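Local coordinates for protein esterase (PDB 4TX1) that hydrolyses acetyl esters as a carbohydrate acetylesterase of the SGNH-hydrolase family, and probably also has arylesterase activity, at residues L17-S22 against P83-T88; R40-L45 against V55-L60; L92-F97 against R220-L225; L142-P147 against R213-V218. All blocks are in the same frame, centred on the assembly; numbering follows the deposited sequence.

Contact 1: residues L17-S22 against P83-T88; sequences LCYGDS and PTVLHT
Leu17 and Tyr19, alternate residues of strand 14-20 and therefore on the same side of the sheet, meet Val85 and Leu86 of helix 78-89. With its CG swung anti to the backbone N (chi1 173°), Leu17 reaches out from the strand and sets both branches against the helix. Its CD1 touches Val85 CG1 at 3.9 Å, and its CD2 lies 4.0 Å from that same CG1 of Val85, so one valine methyl sits against the fork of the leucine. Leu17 CD2 also meets Leu86 CD2 at 3.9 Å, and the two leucine side chains are roughly perpendicular. Val85 spreads its methyls along the strand: CG1 mainly meets Leu17, while CG2 is the nearer to the ring of Tyr19, on a slant, 4.1 Å from Tyr19 CE1. The ring's polar end is tied elsewhere, Tyr19 OH being hydrogen-bonded to Gly78 O in the first turn of the same helix, so the tyrosine holds this helix at two places. On another face of the helix, Thr84 OG1 bonds to Asp75 N of the second subunit. The axes of strand 17-20 and helix 83-88 run nearly antiparallel, at 163°. A helix packed antiparallel on a strand of a parallel sheet belongs to the alpha/beta/alpha sandwich of SGNH hydrolases, and this strand leads into the Gly-Asp-Ser signature, whose Ser22 is probably the nucleophile, with His202 close by.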
# COMPACT_ATOMS: atom_id res chain seq x y z
N LEU A 17 10.62 -17.51 18.55
CA LEU A 17 10.22 -16.12 18.27
C LEU A 17 9.07 -15.74 19.16
O LEU A 17 8.03 -16.43 19.23
CB LEU A 17 9.80 -15.94 16.79
CG LEU A 17 9.18 -14.57 16.37
CD1 LEU A 17 10.25 -13.49 16.39
CD2 LEU A 17 8.54 -14.79 14.99
N CYS A 18 9.23 -14.58 19.80
CA CYS A 18 8.22 -14.01 20.68
C CYS A 18 7.62 -12.76 20.02
O CYS A 18 8.30 -11.74 19.89
CB CYS A 18 8.75 -13.60 22.00
SG CYS A 18 9.56 -15.00 22.89
N TYR A 19 6.42 -12.92 19.53
CA TYR A 19 5.73 -11.86 18.74
C TYR A 19 4.65 -11.25 19.50
O TYR A 19 3.61 -11.87 19.82
CB TYR A 19 5.21 -12.48 17.44
CG TYR A 19 4.82 -11.49 16.33
CD1 TYR A 19 5.80 -10.74 15.68
CD2 TYR A 19 3.51 -11.32 15.94
CE1 TYR A 19 5.50 -9.90 14.61
CE2 TYR A 19 3.17 -10.39 14.92
CZ TYR A 19 4.19 -9.73 14.24
OH TYR A 19 3.92 -8.88 13.19
N GLY A 20 4.83 -9.96 19.86
CA GLY A 20 3.85 -9.31 20.69
C GLY A 20 3.86 -7.79 20.60
O GLY A 20 4.32 -7.22 19.59
N ASP A 21 3.32 -7.15 21.64
CA ASP A 21 3.05 -5.73 21.70
C ASP A 21 3.89 -5.10 22.82
O ASP A 21 4.99 -5.59 23.10
CB ASP A 21 1.57 -5.45 21.75
CG ASP A 21 0.89 -6.06 22.99
OD1 ASP A 21 1.64 -6.34 23.94
OD2 ASP A 21 -0.32 -6.34 22.92
N SER A 22 3.41 -4.03 23.41
CA SER A 22 4.21 -3.26 24.40
C SER A 22 4.40 -4.14 25.65
O SER A 22 5.41 -3.93 26.35
CB SER A 22 3.55 -1.98 24.79
OG SER A 22 2.36 -2.25 25.53
N PRO A 83 4.95 -11.86 8.16
CA PRO A 83 5.80 -12.58 7.21
C PRO A 83 7.24 -12.12 7.15
O PRO A 83 8.14 -12.95 7.09
CB PRO A 83 5.06 -12.41 5.88
CG PRO A 83 3.64 -12.23 6.25
CD PRO A 83 3.72 -11.36 7.53
N THR A 84 7.48 -10.82 7.17
CA THR A 84 8.80 -10.26 7.16
C THR A 84 9.58 -10.64 8.41
O THR A 84 10.77 -11.03 8.30
CB THR A 84 8.73 -8.76 7.07
OG1 THR A 84 8.07 -8.43 5.80
CG2 THR A 84 10.11 -8.10 7.11
N VAL A 85 8.92 -10.68 9.56
CA VAL A 85 9.55 -11.15 10.81
C VAL A 85 9.89 -12.64 10.80
O VAL A 85 11.01 -13.06 11.13
CB VAL A 85 8.67 -10.74 11.98
CG1 VAL A 85 9.26 -11.21 13.33
CG2 VAL A 85 8.59 -9.20 12.00
N LEU A 86 8.95 -13.44 10.29
CA LEU A 86 9.21 -14.90 10.18
C LEU A 86 10.42 -15.15 9.28
O LEU A 86 11.32 -15.95 9.54
CB LEU A 86 8.00 -15.56 9.61
CG LEU A 86 6.75 -15.64 10.46
CD1 LEU A 86 5.56 -16.21 9.69
CD2 LEU A 86 6.90 -16.39 11.84
N HIS A 87 10.47 -14.42 8.20
CA HIS A 87 11.48 -14.62 7.21
C HIS A 87 12.86 -14.21 7.70
O HIS A 87 13.84 -14.86 7.36
CB HIS A 87 11.12 -13.86 5.89
CG HIS A 87 11.56 -14.57 4.64
ND1 HIS A 87 10.88 -15.68 4.10
CD2 HIS A 87 12.55 -14.27 3.78
CE1 HIS A 87 11.50 -16.03 2.98
NE2 HIS A 87 12.49 -15.20 2.75
N THR A 88 12.93 -13.14 8.47
CA THR A 88 14.15 -12.65 9.06
C THR A 88 14.73 -13.65 10.05
O THR A 88 15.96 -13.73 10.25
CB THR A 88 13.79 -11.36 9.86
OG1 THR A 88 13.36 -10.34 8.92
CG2 THR A 88 15.02 -10.87 10.61

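Contact 2: residues R40-L45 against V55-L60; sequences RWPSVL and VIAEGL
Pro42, in the first turn of helix 41-49, rests its ring on Val55 and Ala57 of strand 53-59, at one edge of the sheet. The apolar touches centre on one proline carbon. Pro42 CB lies 3.9 Å from Val55 CG1 and 4.0 Å from Ala57 CB, so it bridges two residues that point to the same side of the strand. Ala57 CB is equally near Pro42 CG, so the methyl sits against the CB-CG bond of the ring. Val55 CG1, anti to its own backbone N (chi1 -176°), also packs against Pro42 O at 3.5 Å. The helix is the connection of a beta-alpha-beta crossover: strand 14-20 leads on through it to strand 53-59, its parallel neighbour in the sheet of the SGNH fold. Within the helix segment, Pro42 CD lies over one face of the indole of its neighbour Trp41, 3.3 Å above the plane and offset toward the rim. Hydrogen bonds frame the contact without crossing between its segments. Trp41 NE1 is bonded to Thr24 OG1, which fixes the turn of the indole, and Val55 N is bonded to Gln46 OE1 one turn further along the helix. Glu58 points away from the helix: its OE2 bonds to His89 NE2 and lies close to Glu58 OE2 of the second subunit, and two like charges so near probably raise the pKa of the acid.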
# COMPACT_ATOMS: atom_id res chain seq x y z
N ARG A 40 12.27 -8.31 30.92
CA ARG A 40 11.33 -8.57 29.83
C ARG A 40 11.04 -10.08 29.77
O ARG A 40 11.93 -10.89 29.95
CB ARG A 40 11.91 -8.04 28.53
CG ARG A 40 12.23 -6.57 28.63
CD ARG A 40 13.00 -6.04 27.40
NE ARG A 40 13.64 -4.79 27.71
CZ ARG A 40 14.63 -4.25 27.02
NH1 ARG A 40 15.05 -4.90 25.94
NH2 ARG A 40 15.21 -3.16 27.44
N TRP A 41 9.82 -10.48 29.43
CA TRP A 41 9.47 -11.87 29.51
C TRP A 41 10.22 -12.79 28.62
O TRP A 41 10.64 -13.86 29.01
CB TRP A 41 7.97 -12.08 29.48
CG TRP A 41 7.26 -11.94 28.12
CD1 TRP A 41 6.49 -10.89 27.73
CD2 TRP A 41 7.19 -12.93 27.10
NE1 TRP A 41 5.95 -11.15 26.45
CE2 TRP A 41 6.39 -12.38 26.04
CE3 TRP A 41 7.78 -14.18 26.90
CZ2 TRP A 41 6.15 -13.08 24.84
CZ3 TRP A 41 7.52 -14.88 25.71
CH2 TRP A 41 6.71 -14.33 24.72
N PRO A 42 10.58 -12.35 27.37
CA PRO A 42 11.39 -13.23 26.58
C PRO A 42 12.81 -13.50 27.15
O PRO A 42 13.38 -14.57 26.97
CB PRO A 42 11.55 -12.49 25.25
CG PRO A 42 10.29 -11.71 25.19
CD PRO A 42 10.13 -11.16 26.62
N SER A 43 13.38 -12.50 27.82
CA SER A 43 14.68 -12.60 28.50
C SER A 43 14.61 -13.59 29.67
O SER A 43 15.55 -14.43 29.80
CB SER A 43 15.09 -11.26 29.09
OG SER A 43 15.27 -10.31 28.00
N VAL A 44 13.56 -13.46 30.46
CA VAL A 44 13.33 -14.42 31.58
C VAL A 44 13.19 -15.86 31.08
O VAL A 44 13.85 -16.81 31.60
CB VAL A 44 12.14 -14.03 32.43
CG1 VAL A 44 11.81 -15.21 33.37
CG2 VAL A 44 12.40 -12.64 33.07
N LEU A 45 12.37 -16.06 30.02
CA LEU A 45 12.36 -17.33 29.33
C LEU A 45 13.72 -17.81 28.84
O LEU A 45 14.07 -19.03 28.97
CB LEU A 45 11.33 -17.26 28.17
CG LEU A 45 10.97 -18.52 27.45
CD1 LEU A 45 10.35 -19.60 28.37
CD2 LEU A 45 9.96 -18.19 26.32
N VAL A 55 16.21 -17.21 22.10
CA VAL A 55 14.92 -16.50 22.13
C VAL A 55 15.05 -15.11 21.50
O VAL A 55 15.91 -14.31 21.89
CB VAL A 55 14.41 -16.39 23.57
CG1 VAL A 55 13.02 -15.75 23.66
CG2 VAL A 55 14.43 -17.77 24.14
N ILE A 56 14.17 -14.86 20.52
CA ILE A 56 14.11 -13.59 19.76
C ILE A 56 12.86 -12.82 20.17
O ILE A 56 11.72 -13.32 20.06
CB ILE A 56 14.09 -13.90 18.24
CG1 ILE A 56 15.37 -14.75 17.93
CG2 ILE A 56 13.98 -12.60 17.43
CD1 ILE A 56 15.48 -15.25 16.53
N ALA A 57 13.05 -11.56 20.61
CA ALA A 57 11.95 -10.73 21.12
C ALA A 57 11.55 -9.77 20.01
O ALA A 57 12.41 -9.02 19.51
CB ALA A 57 12.41 -9.95 22.34
N GLU A 58 10.26 -9.81 19.65
CA GLU A 58 9.74 -8.86 18.64
C GLU A 58 8.44 -8.29 19.20
O GLU A 58 7.34 -8.68 18.79
CB GLU A 58 9.50 -9.61 17.31
CG GLU A 58 10.74 -9.94 16.53
CD GLU A 58 11.37 -8.83 15.74
OE1 GLU A 58 10.71 -7.81 15.41
OE2 GLU A 58 12.52 -9.04 15.32
N GLY A 59 8.57 -7.42 20.16
CA GLY A 59 7.46 -6.70 20.73
C GLY A 59 7.42 -5.27 20.24
O GLY A 59 8.36 -4.48 20.40
N LEU A 60 6.31 -4.92 19.67
CA LEU A 60 6.03 -3.59 19.10
C LEU A 60 4.89 -2.89 19.80
O LEU A 60 3.77 -3.36 19.84
CB LEU A 60 5.69 -3.69 17.57
CG LEU A 60 5.35 -2.35 16.88
CD1 LEU A 60 6.62 -1.51 16.79
CD2 LEU A 60 4.80 -2.59 15.45

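Contact 3: residues L92-F97 against R220-L225; sequences LDLIVF and RMMLGL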
# COMPACT_ATOMS: atom_id res chain seq x y z
N LEU A 92 12.54 -21.43 12.48
CA LEU A 92 12.03 -21.31 13.82
C LEU A 92 11.47 -22.65 14.31
O LEU A 92 10.77 -23.33 13.55
CB LEU A 92 10.94 -20.22 13.89
CG LEU A 92 11.44 -18.79 13.55
CD1 LEU A 92 10.17 -17.93 13.21
CD2 LEU A 92 12.18 -18.31 14.75
N ASP A 93 11.70 -22.93 15.57
CA ASP A 93 11.11 -24.11 16.26
C ASP A 93 9.80 -23.84 16.95
O ASP A 93 8.91 -24.69 16.97
CB ASP A 93 12.14 -24.72 17.23
CG ASP A 93 13.39 -25.16 16.50
OD1 ASP A 93 13.30 -26.06 15.65
OD2 ASP A 93 14.42 -24.52 16.64
N LEU A 94 9.61 -22.59 17.41
CA LEU A 94 8.42 -22.19 18.09
C LEU A 94 8.15 -20.70 17.89
O LEU A 94 9.07 -19.90 18.04
CB LEU A 94 8.57 -22.34 19.61
CG LEU A 94 7.43 -22.05 20.55
CD1 LEU A 94 6.15 -22.87 20.32
CD2 LEU A 94 7.95 -22.18 22.02
N ILE A 95 6.91 -20.40 17.63
CA ILE A 95 6.45 -18.98 17.60
C ILE A 95 5.54 -18.87 18.81
O ILE A 95 4.58 -19.66 18.96
CB ILE A 95 5.71 -18.65 16.30
CG1 ILE A 95 6.73 -18.77 15.13
CG2 ILE A 95 5.14 -17.21 16.45
CD1 ILE A 95 6.76 -20.00 14.37
N VAL A 96 5.80 -17.88 19.66
CA VAL A 96 4.94 -17.55 20.79
C VAL A 96 4.23 -16.21 20.54
O VAL A 96 4.93 -15.20 20.41
CB VAL A 96 5.78 -17.41 22.10
CG1 VAL A 96 4.82 -17.18 23.32
CG2 VAL A 96 6.63 -18.71 22.23
N PHE A 97 2.91 -16.23 20.49
CA PHE A 97 2.11 -15.01 20.29
C PHE A 97 1.58 -14.52 21.63
O PHE A 97 1.03 -15.29 22.42
CB PHE A 97 0.92 -15.25 19.40
CG PHE A 97 1.27 -15.56 17.95
CD1 PHE A 97 1.90 -14.60 17.18
CD2 PHE A 97 0.96 -16.76 17.35
CE1 PHE A 97 2.18 -14.82 15.88
CE2 PHE A 97 1.21 -17.02 16.02
CZ PHE A 97 1.89 -16.06 15.28
N ARG A 220 9.16 -25.54 27.29
CA ARG A 220 9.78 -26.85 27.23
C ARG A 220 8.88 -27.95 26.67
O ARG A 220 9.26 -28.63 25.79
CB ARG A 220 10.26 -27.25 28.63
CG ARG A 220 11.39 -26.38 29.17
CD ARG A 220 11.92 -26.82 30.52
NE ARG A 220 12.98 -25.94 31.01
CZ ARG A 220 14.25 -26.04 30.65
NH1 ARG A 220 14.63 -26.98 29.80
NH2 ARG A 220 15.15 -25.20 31.15
N MET A 221 7.70 -28.17 27.14
CA MET A 221 6.99 -29.27 26.54
C MET A 221 7.00 -29.20 25.00
O MET A 221 7.26 -30.15 24.35
CB MET A 221 5.60 -29.38 27.12
CG MET A 221 4.62 -30.14 26.28
SD MET A 221 3.07 -30.29 27.15
CE MET A 221 3.14 -28.85 28.23
N MET A 222 6.72 -28.02 24.46
CA MET A 222 6.61 -27.85 23.02
C MET A 222 7.92 -27.95 22.30
O MET A 222 7.91 -28.32 21.15
CB MET A 222 5.94 -26.54 22.70
CG MET A 222 4.56 -26.53 23.27
SD MET A 222 3.67 -25.07 22.89
CE MET A 222 3.23 -25.39 21.19
N LEU A 223 9.03 -27.67 22.93
CA LEU A 223 10.32 -27.76 22.28
C LEU A 223 10.98 -29.18 22.46
O LEU A 223 12.06 -29.40 21.91
CB LEU A 223 11.26 -26.70 22.81
CG LEU A 223 11.02 -25.21 22.46
CD1 LEU A 223 12.04 -24.31 23.15
CD2 LEU A 223 11.10 -25.03 20.91
N GLY A 224 10.33 -30.07 23.21
CA GLY A 224 10.95 -31.31 23.78
C GLY A 224 12.17 -31.02 24.66
O GLY A 224 13.13 -31.78 24.65
N LEU A 225 12.08 -29.94 25.43
CA LEU A 225 13.19 -29.17 26.00
C LEU A 225 14.12 -28.58 24.93
O LEU A 225 14.65 -27.48 25.06
CB LEU A 225 13.97 -30.03 26.96
CG LEU A 225 13.23 -30.21 28.28
CD1 LEU A 225 13.60 -29.06 29.16
CD2 LEU A 225 11.74 -30.41 28.07
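Asp93 and Leu223 bring the backbones nearest, their CA atoms 7.1 Å apart, where the last turn of helix 205-223 passes the start of strand 94-98 and ends in a Schellman motif: Gly224 takes a positive phi (57°), Leu225 N reaches back to Arg220 O at 3.1 Å, and Gly224 N bonds to Met221 O. Leu223, the last helical residue before Gly224, sends one branch to the strand. Its CD2 touches Asp93 CB at 3.8 Å and Leu94 CB at 3.9 Å, so a single methyl spans the CB atoms of two successive residues where the loop enters the strand. Leu94 answers with its own outer end. Its CG is anti to the backbone N, which carries CD1 out to Met222 CE at 4.0 Å. The methionine gets there by a bend at chi3 (76°) that folds the terminal methyl over, and Met222 SD remains near the same Leu94 CD1 at 4.2 Å; the two side chains cross at about a right angle. Asp93 offers Leu223 only its methylene carbon, for its carboxylate turns to the sheet and OD2 bonds to Thr15 N on strand 14-20. The C-terminal end of the chain is thereby laid against the central strand of the parallel sheet. Strand 94-98 is flanked by strands 14-20 and 140-145, the latter touching Leu94 through Glu140, while Leu92 and Ile95 pack against Leu86 of helix 78-89 and Ile95 also meets Val126 of helix 112-127.

Contact 4: residues L142-P147 against R213-V218; sequences LIVSPP and RGLEPV
Leu142 and Leu215 meet because their first torsions turn each toward the other: Leu142 CG is anti to its backbone N (chi1 -164°), reaching away from the strand, while Leu215 CG is anti to its carbonyl carbon (chi1 -73°), leaning across from the helix. Val218 holds CG1 between its backbone N and carbonyl carbon (chi1 71°), and that methyl is the one used. Leu142 CD1 thus has two partners, Leu215 CD2 and Val218 CG1, each at 3.8 Å, and sits between side chains one helical turn apart. Leu215 CD2 also touches Val144 CG2 at 3.7 Å, so one methyl of the helix drops between alternate residues of strand 140-145. All three pairs approach on a slant. Beyond them, Leu215 continues to Trp41 of helix 41-49, and Leu142 and Val144 lean on Val96 of the next strand. The segment axes come within 11.2 Å. Helix 205-223 is kinked here: neither Pro217, which has no N-H, nor Val218 N bonds to the turn before, and Glu216 N bonds to Arg213 O at 3.2 Å. The charges keep to other faces of the helix, Arg213 in a salt bridge with Glu206 and Glu216 in one with Arg220. Nothing but methyl groups meets across the contact, so it probably contributes through fit and burial of apolar surface, with no directional bond between the segments.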
# COMPACT_ATOMS: atom_id res chain seq x y z
N LEU A 142 2.58 -21.39 20.04
CA LEU A 142 2.01 -21.16 21.36
C LEU A 142 1.21 -19.85 21.36
O LEU A 142 1.84 -18.77 21.18
CB LEU A 142 3.08 -21.08 22.37
CG LEU A 142 2.85 -21.21 23.86
CD1 LEU A 142 3.91 -20.75 24.84
CD2 LEU A 142 1.46 -21.69 24.34
N ILE A 143 -0.07 -19.95 21.68
CA ILE A 143 -0.97 -18.81 21.79
C ILE A 143 -1.04 -18.42 23.27
O ILE A 143 -1.49 -19.19 24.10
CB ILE A 143 -2.35 -19.06 21.25
CG1 ILE A 143 -2.23 -19.39 19.76
CG2 ILE A 143 -3.30 -17.88 21.50
CD1 ILE A 143 -3.46 -19.95 19.09
N VAL A 144 -0.64 -17.20 23.58
CA VAL A 144 -0.72 -16.71 24.95
C VAL A 144 -1.77 -15.61 25.06
O VAL A 144 -1.76 -14.56 24.32
CB VAL A 144 0.64 -16.24 25.44
CG1 VAL A 144 0.51 -15.81 26.91
CG2 VAL A 144 1.75 -17.26 25.24
N SER A 145 -2.75 -15.79 25.94
CA SER A 145 -3.74 -14.75 26.18
C SER A 145 -3.03 -13.73 27.14
O SER A 145 -2.39 -14.12 28.15
CB SER A 145 -5.09 -15.23 26.72
OG SER A 145 -4.79 -15.96 27.93
N PRO A 146 -3.09 -12.42 26.79
CA PRO A 146 -2.37 -11.47 27.60
C PRO A 146 -3.16 -11.31 28.95
O PRO A 146 -4.38 -11.54 29.03
CB PRO A 146 -2.46 -10.15 26.81
CG PRO A 146 -3.72 -10.33 25.98
CD PRO A 146 -3.71 -11.81 25.60
N PRO A 147 -2.45 -10.86 30.00
CA PRO A 147 -3.18 -10.51 31.22
C PRO A 147 -4.24 -9.49 30.96
O PRO A 147 -4.03 -8.50 30.22
CB PRO A 147 -2.08 -10.01 32.15
CG PRO A 147 -0.86 -10.62 31.68
CD PRO A 147 -1.00 -10.72 30.18
N ARG A 213 8.46 -16.53 33.47
CA ARG A 213 8.64 -17.75 34.34
C ARG A 213 7.53 -18.72 34.15
O ARG A 213 7.75 -19.93 34.03
CB ARG A 213 8.66 -17.39 35.83
CG ARG A 213 9.93 -16.74 36.27
CD ARG A 213 9.97 -16.91 37.79
NE ARG A 213 8.85 -16.17 38.31
CZ ARG A 213 8.92 -14.89 38.61
NH1 ARG A 213 10.08 -14.27 38.49
NH2 ARG A 213 7.84 -14.25 39.08
N GLY A 214 6.31 -18.19 34.09
CA GLY A 214 5.13 -18.97 33.84
C GLY A 214 5.09 -19.77 32.56
O GLY A 214 4.50 -20.85 32.52
N LEU A 215 5.72 -19.24 31.50
CA LEU A 215 5.75 -19.95 30.19
C LEU A 215 6.76 -21.06 30.09
O LEU A 215 6.70 -21.89 29.22
CB LEU A 215 6.00 -18.90 29.11
CG LEU A 215 4.85 -17.98 28.79
CD1 LEU A 215 5.28 -16.75 27.99
CD2 LEU A 215 3.76 -18.72 28.02
N GLU A 216 7.69 -21.13 31.04
CA GLU A 216 8.80 -22.07 30.86
C GLU A 216 8.33 -23.54 30.66
O GLU A 216 8.82 -24.18 29.77
CB GLU A 216 9.84 -21.97 31.98
CG GLU A 216 10.80 -23.12 31.91
CD GLU A 216 11.76 -23.22 33.07
OE1 GLU A 216 12.75 -23.95 32.90
OE2 GLU A 216 11.60 -22.55 34.08
N PRO A 217 7.40 -24.05 31.49
CA PRO A 217 7.00 -25.45 31.36
C PRO A 217 6.36 -25.79 30.02
O PRO A 217 6.73 -26.78 29.44
CB PRO A 217 6.02 -25.65 32.51
CG PRO A 217 6.50 -24.71 33.56
CD PRO A 217 6.82 -23.46 32.72
N VAL A 218 5.40 -24.95 29.54
CA VAL A 218 4.73 -25.22 28.28
C VAL A 218 5.72 -25.01 27.13
O VAL A 218 5.71 -25.77 26.17
CB VAL A 218 3.44 -24.40 28.14
CG1 VAL A 218 3.74 -22.93 27.94
CG2 VAL A 218 2.58 -24.92 27.00

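In the fold
From the N terminus, strand 14-20 comes first, and contact 1 closes the loop that begins there when helix 78-89 packs back on it. Contact 2 falls wholly within that loop, joining helix 41-49 to edge strand 53-59. Contact 3 opens only afterwards, at strand 94-98, and closes at the very C terminus; contact 4 lies inside its span and uses an earlier part of the same helix 205-223. No contacts cross. Helix 78-89 of contact 1 packs on one side of the parallel sheet, whereas helices 41-49 and 205-223 cover the other, where Trp41 meets Leu215 and Val96 and so joins contact 2 to contacts 4 and 3. Backbone hydrogen bonds between neighbouring strands complete the connections.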